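Local coordinates for putative nucleoprotein (PDB 4EWC) that encapsidates the negative-strand RNA genome of infectious salmon anemia virus, protecting it from nucleases and forming the ribonucleoprotein template for transcription and replication, at residues I460-P465 with N496-A501; R566-F571 with I581-V586. All coordinates share one frame; numbering follows the deposited sequence.

Contact 1 of 2, residues I460-P465 with N496-A501; sequences IENAVP and NVRYEA
Ala463, the last helical residue of helix 457-463, turns its carbonyl towards the backbone of Arg498. The N-H of Arg498 reaches Ala463 O at 2.9 Å, moderately bent (146° at the hydrogen) but lying in the carbonyl plane on a lone pair. The same oxygen is flanked by Val497, whose CG2 lies 3.1 Å from Ala463 O. With CG1 held between the backbone N and the carbonyl carbon (chi1 80°), CG2 is the branch anti to the backbone N, and it also meets Val464 CG2 at 4.2 Å. Both valines have further apolar neighbours: Val464 packs on Ala446 of helix 438-449, Val497 on Cys420 and Cys423 of helix 417-425.

In the C-terminal region characteristic of orthomyxovirus nucleoproteins, the contact thus sets the C-terminal end of a helix against the chain leading into strand 499-500, an outer strand of a small antiparallel sheet.

The aliphatic part of Arg498 runs alongside the helix end. Its CB is 3.4 Å from Asn462 O, and CG and CD continue past the same oxygen before the chain bends at chi3 (149°). The guanidinium then has Asn462 OD1 at its edge and near its plane, but at 4.3 Å from NH1 to OD1 this is proximity without a hydrogen bond. Asn462 ND2 instead donates to Asp458 O, one turn back, which fixes the rotation of the amide. A positive group near the helix C-terminus is probably favoured by the carbonyls gathered there. Beyond the helix, the Pro465 ring leans towards the turn before Val497, its CG 3.3 Å from Asn496 O, while Pro465 O accepts a hydrogen bond from Arg442 NE.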
ATOM      1  N   ILE A 460       8.390   4.528   2.131  1.00 38.90           N
ATOM      2  CA  ILE A 460       8.274   5.531   3.196  1.00 42.84           C
ATOM      3  C   ILE A 460       7.724   4.914   4.475  1.00 44.55           C
ATOM      4  O   ILE A 460       8.305   5.067   5.545  1.00 44.74           O
ATOM      5  CB  ILE A 460       7.305   6.669   2.818  1.00 41.24           C
ATOM      6  CG1 ILE A 460       7.865   7.502   1.661  1.00 43.22           C
ATOM      7  CG2 ILE A 460       7.036   7.530   4.015  1.00 33.12           C
ATOM      8  CD1 ILE A 460       9.088   8.289   2.030  1.00 46.27           C
ATOM      9  N   GLU A 461       6.601   4.215   4.363  1.00 43.31           N
ATOM     10  CA  GLU A 461       5.981   3.639   5.547  1.00 47.86           C
ATOM     11  C   GLU A 461       6.900   2.632   6.237  1.00 46.62           C
ATOM     12  O   GLU A 461       7.036   2.637   7.457  1.00 45.76           O
ATOM     13  CB  GLU A 461       4.644   2.992   5.228  1.00 47.28           C
ATOM     14  CG  GLU A 461       3.899   2.535   6.453  1.00 51.53           C
ATOM     15  CD  GLU A 461       2.959   3.609   6.961  1.00 70.90           C
ATOM     16  OE1 GLU A 461       2.333   4.287   6.103  1.00 68.61           O
ATOM     17  OE2 GLU A 461       2.847   3.772   8.207  1.00 65.55           O
ATOM     18  N   ASN A 462       7.537   1.759   5.466  1.00 41.73           N
ATOM     19  CA  ASN A 462       8.482   0.832   6.088  1.00 46.59           C
ATOM     20  C   ASN A 462       9.792   1.482   6.562  1.00 46.89           C
ATOM     21  O   ASN A 462      10.452   0.962   7.458  1.00 44.65           O
ATOM     22  CB  ASN A 462       8.779  -0.347   5.173  1.00 45.86           C
ATOM     23  CG  ASN A 462       7.607  -1.279   5.052  1.00 46.02           C
ATOM     24  OD1 ASN A 462       7.578  -2.350   5.671  1.00 47.80           O
ATOM     25  ND2 ASN A 462       6.618  -0.873   4.261  1.00 41.03           N
ATOM     26  N   ALA A 463      10.170   2.598   5.945  1.00 43.13           N
ATOM     27  CA  ALA A 463      11.421   3.243   6.283  1.00 45.42           C
ATOM     28  C   ALA A 463      11.350   3.862   7.681  1.00 45.08           C
ATOM     29  O   ALA A 463      12.226   3.638   8.503  1.00 45.85           O
ATOM     30  CB  ALA A 463      11.796   4.279   5.243  1.00 35.26           C
ATOM     31  N   VAL A 464      10.306   4.639   7.941  1.00 41.06           N
ATOM     32  CA  VAL A 464      10.086   5.198   9.262  1.00 45.35           C
ATOM     33  C   VAL A 464       8.688   4.830   9.686  1.00 47.74           C
ATOM     34  O   VAL A 464       7.742   5.531   9.328  1.00 49.22           O
ATOM     35  CB  VAL A 464      10.189   6.726   9.276  1.00 42.43           C
ATOM     36  CG1 VAL A 464       9.942   7.260  10.678  1.00 46.30           C
ATOM     37  CG2 VAL A 464      11.546   7.174   8.775  1.00 42.30           C
ATOM     38  N   PRO A 465       8.546   3.729  10.448  1.00 49.75           N
ATOM     39  CA  PRO A 465       7.215   3.219  10.782  1.00 46.70           C
ATOM     40  C   PRO A 465       6.376   4.310  11.407  1.00 53.11           C
ATOM     41  O   PRO A 465       6.908   5.169  12.132  1.00 49.94           O
ATOM     42  CB  PRO A 465       7.500   2.130  11.814  1.00 44.66           C
ATOM     43  CG  PRO A 465       8.876   1.710  11.535  1.00 50.23           C
ATOM     44  CD  PRO A 465       9.599   2.966  11.133  1.00 49.04           C
ATOM     45  N   ASN A 496      13.524   0.706  15.069  1.00 56.35           N
ATOM     46  CA  ASN A 496      12.617   0.130  14.074  1.00 60.95           C
ATOM     47  C   ASN A 496      12.640   0.828  12.709  1.00 54.98           C
ATOM     48  O   ASN A 496      11.949   0.401  11.776  1.00 56.49           O
ATOM     49  CB  ASN A 496      11.181   0.028  14.614  1.00 59.74           C
ATOM     50  CG  ASN A 496      11.144  -0.505  16.034  1.00 70.46           C
ATOM     51  OD1 ASN A 496      12.100  -1.144  16.494  1.00 68.23           O
ATOM     52  ND2 ASN A 496      10.048  -0.244  16.738  1.00 71.18           N
ATOM     53  N   VAL A 497      13.438   1.885  12.590  1.00 50.97           N
ATOM     54  CA  VAL A 497      13.715   2.501  11.292  1.00 52.36           C
ATOM     55  C   VAL A 497      14.322   1.441  10.345  1.00 46.33           C
ATOM     56  O   VAL A 497      14.822   0.425  10.798  1.00 49.29           O
ATOM     57  CB  VAL A 497      14.676   3.694  11.464  1.00 53.26           C
ATOM     58  CG1 VAL A 497      16.099   3.202  11.580  1.00 53.06           C
ATOM     59  CG2 VAL A 497      14.552   4.683  10.329  1.00 53.55           C
ATOM     60  N   ARG A 498      14.246   1.665   9.036  1.00 50.08           N
ATOM     61  CA  ARG A 498      14.708   0.682   8.043  1.00 49.78           C
ATOM     62  C   ARG A 498      15.198   1.300   6.744  1.00 44.60           C
ATOM     63  O   ARG A 498      14.795   2.399   6.381  1.00 47.66           O
ATOM     64  CB  ARG A 498      13.598  -0.307   7.710  1.00 50.27           C
ATOM     65  CG  ARG A 498      13.522  -1.506   8.622  1.00 51.98           C
ATOM     66  CD  ARG A 498      12.461  -2.430   8.125  1.00 52.42           C
ATOM     67  NE  ARG A 498      12.771  -3.818   8.420  1.00 60.58           N
ATOM     68  CZ  ARG A 498      11.984  -4.842   8.103  1.00 70.55           C
ATOM     69  NH1 ARG A 498      10.814  -4.619   7.483  1.00 59.07           N
ATOM     70  NH2 ARG A 498      12.370  -6.085   8.413  1.00 68.59           N
ATOM     71  N   TYR A 499      16.050   0.582   6.024  1.00 42.37           N
ATOM     72  CA  TYR A 499      16.517   1.065   4.718  1.00 44.30           C
ATOM     73  C   TYR A 499      16.269   0.023   3.634  1.00 43.44           C
ATOM     74  O   TYR A 499      16.224  -1.170   3.911  1.00 44.49           O
ATOM     75  CB  TYR A 499      18.004   1.493   4.777  1.00 48.53           C
ATOM     76  CG  TYR A 499      18.982   0.347   4.874  1.00 45.35           C
ATOM     77  CD1 TYR A 499      19.473  -0.249   3.729  1.00 46.53           C
ATOM     78  CD2 TYR A 499      19.404  -0.142   6.107  1.00 47.71           C
ATOM     79  CE1 TYR A 499      20.341  -1.296   3.789  1.00 49.14           C
ATOM     80  CE2 TYR A 499      20.288  -1.200   6.184  1.00 48.25           C
ATOM     81  CZ  TYR A 499      20.756  -1.775   5.014  1.00 53.20           C
ATOM     82  OH  TYR A 499      21.640  -2.831   5.040  1.00 48.28           O
ATOM     83  N   GLU A 500      16.083   0.479   2.402  1.00 43.55           N
ATOM     84  CA  GLU A 500      15.859  -0.439   1.282  1.00 45.52           C
ATOM     85  C   GLU A 500      17.173  -1.066   0.793  1.00 45.82           C
ATOM     86  O   GLU A 500      18.153  -0.358   0.542  1.00 42.33           O
ATOM     87  CB  GLU A 500      15.158   0.278   0.115  1.00 42.22           C
ATOM     88  CG  GLU A 500      15.117  -0.536  -1.183  1.00 42.37           C
ATOM     89  CD  GLU A 500      14.302   0.127  -2.301  1.00 44.97           C
ATOM     90  OE1 GLU A 500      14.308   1.367  -2.432  1.00 46.87           O
ATOM     91  OE2 GLU A 500      13.642  -0.599  -3.066  1.00 48.60           O
ATOM     92  N   ALA A 501      17.186  -2.392   0.675  1.00 44.51           N
ATOM     93  CA  ALA A 501      18.335  -3.077   0.110  1.00 46.53           C
ATOM     94  C   ALA A 501      18.465  -2.631  -1.327  1.00 46.44           C
ATOM     95  O   ALA A 501      17.476  -2.486  -2.021  1.00 51.23           O
ATOM     96  CB  ALA A 501      18.173  -4.587   0.174  1.00 46.39           C
TER

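Contact 2 of 2, residues R566-F571 with I581-V586; sequences RAVKTF and IVISGV
Thr570 and Ile581 form an antiparallel hydrogen-bonded pair in two strands whose N-to-C directions differ by 132°, Thr570 N to Ile581 O and Ile581 N to Thr570 O both measuring 2.7 Å. Beyond the non-hydrogen-bonded pair Lys569-Val582 the pairing is less regular: Ile583 N donates to Val568 O at 2.8 Å, bent to 143° at the hydrogen. The return bond of this pair is not direct: a water takes its place, accepting from Val568 N and donating to Ile583 O.

Thr570, Ile581, Ile583 and Val568 put their side chains on one face. The methyl of Thr570 is central: CG2 sits between the backbone N and the carbonyl carbon (chi1 -171° for OG1), which carries it over to the partner strand. There it touches both CG1 and CD1 of Ile583, the CD1 contact measuring 3.6 Å, the two side chains crossing at a slant. Ile581 CG1 also approaches Thr570 CG2, at 3.7 Å. The same torsion leaves OG1 anti to the backbone N, where it is hydrogen-bonded to Glu500 OE2. Val568 CG1 joins more loosely, 4.2 Å from Ile583 CD1.

On the opposite face, Lys569 and Val582 barely touch each other; Lys569 CB lies 3.4 Å from Ile581 O, and Val582 CG1, anti to its backbone N, lies 3.6 Å from Val568 O. CB is the part of the lysine that meets 581-586; the chain extends away from there.

These strands, 568-574 and 577-583, are the arms of a beta hairpin. Strand 499-500 runs antiparallel beside the first arm, Ile581 packs against Asp458 and Asn462 of helix 457-463, and the outer arm meets the second subunit, where Val582 N is hydrogen-bonded to the hydroxyl of Tyr470 of that subunit.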
ATOM      1  N   ARG A 566       4.067  -7.688 -13.825  1.00 62.99           N
ATOM      2  CA  ARG A 566       4.627  -8.419 -12.703  1.00 68.36           C
ATOM      3  C   ARG A 566       4.779  -7.478 -11.516  1.00 65.56           C
ATOM      4  O   ARG A 566       5.312  -6.381 -11.665  1.00 64.42           O
ATOM      5  CB  ARG A 566       5.975  -9.050 -13.092  1.00 59.66           C
ATOM      6  N   ALA A 567       4.291  -7.892 -10.348  1.00 63.23           N
ATOM      7  CA  ALA A 567       4.379  -7.057  -9.145  1.00 65.06           C
ATOM      8  C   ALA A 567       5.838  -6.859  -8.710  1.00 63.03           C
ATOM      9  O   ALA A 567       6.621  -7.800  -8.695  1.00 58.94           O
ATOM     10  CB  ALA A 567       3.552  -7.660  -8.003  1.00 60.81           C
ATOM     11  N   VAL A 568       6.204  -5.629  -8.373  1.00 58.87           N
ATOM     12  CA  VAL A 568       7.590  -5.309  -8.052  1.00 53.52           C
ATOM     13  C   VAL A 568       7.850  -5.406  -6.559  1.00 53.15           C
ATOM     14  O   VAL A 568       7.202  -4.730  -5.752  1.00 53.99           O
ATOM     15  CB  VAL A 568       7.932  -3.881  -8.482  1.00 53.15           C
ATOM     16  CG1 VAL A 568       9.390  -3.579  -8.182  1.00 45.82           C
ATOM     17  CG2 VAL A 568       7.603  -3.678  -9.958  1.00 53.39           C
ATOM     18  N   LYS A 569       8.807  -6.228  -6.168  1.00 50.96           N
ATOM     19  CA  LYS A 569       9.082  -6.347  -4.747  1.00 49.86           C
ATOM     20  C   LYS A 569      10.479  -5.905  -4.362  1.00 45.75           C
ATOM     21  O   LYS A 569      11.388  -5.894  -5.176  1.00 46.98           O
ATOM     22  CB  LYS A 569       8.765  -7.752  -4.234  1.00 51.91           C
ATOM     23  CG  LYS A 569       9.765  -8.811  -4.563  1.00 54.86           C
ATOM     24  CD  LYS A 569       9.490 -10.023  -3.677  1.00 58.49           C
ATOM     25  CE  LYS A 569      10.299 -11.236  -4.103  1.00 57.12           C
ATOM     26  NZ  LYS A 569      10.081 -12.362  -3.149  1.00 57.79           N
ATOM     27  N   THR A 570      10.632  -5.518  -3.107  1.00 47.85           N
ATOM     28  CA  THR A 570      11.909  -5.007  -2.628  1.00 47.85           C
ATOM     29  C   THR A 570      12.104  -5.335  -1.133  1.00 48.38           C
ATOM     30  O   THR A 570      11.150  -5.640  -0.427  1.00 51.03           O
ATOM     31  CB  THR A 570      12.046  -3.498  -2.947  1.00 44.26           C
ATOM     32  OG1 THR A 570      13.381  -3.056  -2.674  1.00 47.22           O
ATOM     33  CG2 THR A 570      11.042  -2.665  -2.176  1.00 37.17           C
ATOM     34  N   PHE A 571      13.335  -5.303  -0.654  1.00 48.78           N
ATOM     35  CA  PHE A 571      13.593  -5.702   0.712  1.00 46.30           C
ATOM     36  C   PHE A 571      13.895  -4.510   1.586  1.00 47.63           C
ATOM     37  O   PHE A 571      14.687  -3.647   1.218  1.00 51.94           O
ATOM     38  CB  PHE A 571      14.739  -6.723   0.760  1.00 48.90           C
ATOM     39  CG  PHE A 571      14.385  -8.047   0.152  1.00 49.18           C
ATOM     40  CD1 PHE A 571      14.482  -8.246  -1.214  1.00 51.83           C
ATOM     41  CD2 PHE A 571      13.919  -9.082   0.941  1.00 49.94           C
ATOM     42  CE1 PHE A 571      14.130  -9.466  -1.783  1.00 50.03           C
ATOM     43  CE2 PHE A 571      13.570 -10.310   0.379  1.00 48.48           C
ATOM     44  CZ  PHE A 571      13.679 -10.494  -0.975  1.00 50.96           C
ATOM     45  N   ILE A 581       8.831  -6.357   0.764  1.00 44.53           N
ATOM     46  CA  ILE A 581       7.578  -5.621   0.558  1.00 44.67           C
ATOM     47  C   ILE A 581       7.351  -5.443  -0.930  1.00 47.22           C
ATOM     48  O   ILE A 581       8.285  -5.589  -1.720  1.00 44.99           O
ATOM     49  CB  ILE A 581       7.566  -4.213   1.220  1.00 41.87           C
ATOM     50  CG1 ILE A 581       8.534  -3.263   0.520  1.00 42.70           C
ATOM     51  CG2 ILE A 581       7.836  -4.302   2.723  1.00 40.61           C
ATOM     52  CD1 ILE A 581       8.253  -1.805   0.785  1.00 34.51           C
ATOM     53  N   VAL A 582       6.112  -5.131  -1.307  1.00 44.80           N
ATOM     54  CA  VAL A 582       5.763  -4.814  -2.696  1.00 43.32           C
ATOM     55  C   VAL A 582       5.670  -3.307  -2.917  1.00 42.69           C
ATOM     56  O   VAL A 582       4.970  -2.600  -2.197  1.00 42.31           O
ATOM     57  CB  VAL A 582       4.385  -5.413  -3.099  1.00 47.49           C
ATOM     58  CG1 VAL A 582       3.863  -4.742  -4.370  1.00 42.75           C
ATOM     59  CG2 VAL A 582       4.467  -6.911  -3.273  1.00 47.91           C
ATOM     60  N   ILE A 583       6.367  -2.804  -3.921  1.00 44.56           N
ATOM     61  CA  ILE A 583       6.158  -1.413  -4.310  1.00 51.54           C
ATOM     62  C   ILE A 583       4.883  -1.364  -5.166  1.00 48.69           C
ATOM     63  O   ILE A 583       4.871  -1.812  -6.321  1.00 48.29           O
ATOM     64  CB  ILE A 583       7.381  -0.844  -5.072  1.00 46.39           C
ATOM     65  CG1 ILE A 583       8.633  -1.020  -4.229  1.00 45.21           C
ATOM     66  CG2 ILE A 583       7.201   0.618  -5.404  1.00 43.15           C
ATOM     67  CD1 ILE A 583       9.916  -0.853  -5.017  1.00 44.01           C
ATOM     68  N   SER A 584       3.814  -0.842  -4.572  1.00 45.99           N
ATOM     69  CA  SER A 584       2.483  -0.882  -5.174  1.00 47.52           C
ATOM     70  C   SER A 584       2.312   0.085  -6.327  1.00 44.80           C
ATOM     71  O   SER A 584       1.544  -0.174  -7.254  1.00 48.41           O
ATOM     72  CB  SER A 584       1.409  -0.571  -4.127  1.00 43.32           C
ATOM     73  OG  SER A 584       1.676   0.661  -3.496  1.00 46.62           O
ATOM     74  N   GLY A 585       3.019   1.200  -6.255  1.00 43.82           N
ATOM     75  CA  GLY A 585       2.868   2.257  -7.224  1.00 47.44           C
ATOM     76  C   GLY A 585       2.194   3.454  -6.575  1.00 49.06           C
ATOM     77  O   GLY A 585       2.268   4.564  -7.088  1.00 47.29           O
ATOM     78  N   VAL A 586       1.529   3.236  -5.444  1.00 41.38           N
ATOM     79  CA  VAL A 586       0.949   4.351  -4.712  1.00 43.79           C
ATOM     80  C   VAL A 586       2.080   5.173  -4.115  1.00 48.33           C
ATOM     81  O   VAL A 586       3.096   4.627  -3.667  1.00 53.36           O
ATOM     82  CB  VAL A 586      -0.019   3.895  -3.575  1.00 43.83           C
ATOM     83  CG1 VAL A 586      -0.506   5.098  -2.769  1.00 47.48           C
ATOM     84  CG2 VAL A 586      -1.196   3.174  -4.160  1.00 47.95           C
TER
HETATM   85  O   HOH W   1       4.227  -3.563  -8.181  1.00 53.56           O

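Both contacts belong to the same corner of the C-terminal region and reach one three-stranded antiparallel sheet: contact 1 fastens a helix end to the approach to 499-500, one of its two outer strands within the chain, and contact 2 builds the hairpin beside it. Their centres lie about 14 Å apart, and they meet directly through the backbone pairing of Ala501 with Phe571 and the packing of Asn462 on Ile581. Contact 2 is the more buried, a ladder of backbone bonds with a branched apolar face; contact 1 is partly buried, with a single backbone bond and a mixture of aliphatic and polar side chains. Each also touches the second subunit, contact 1 through Glu500 and contact 2 along 581-586.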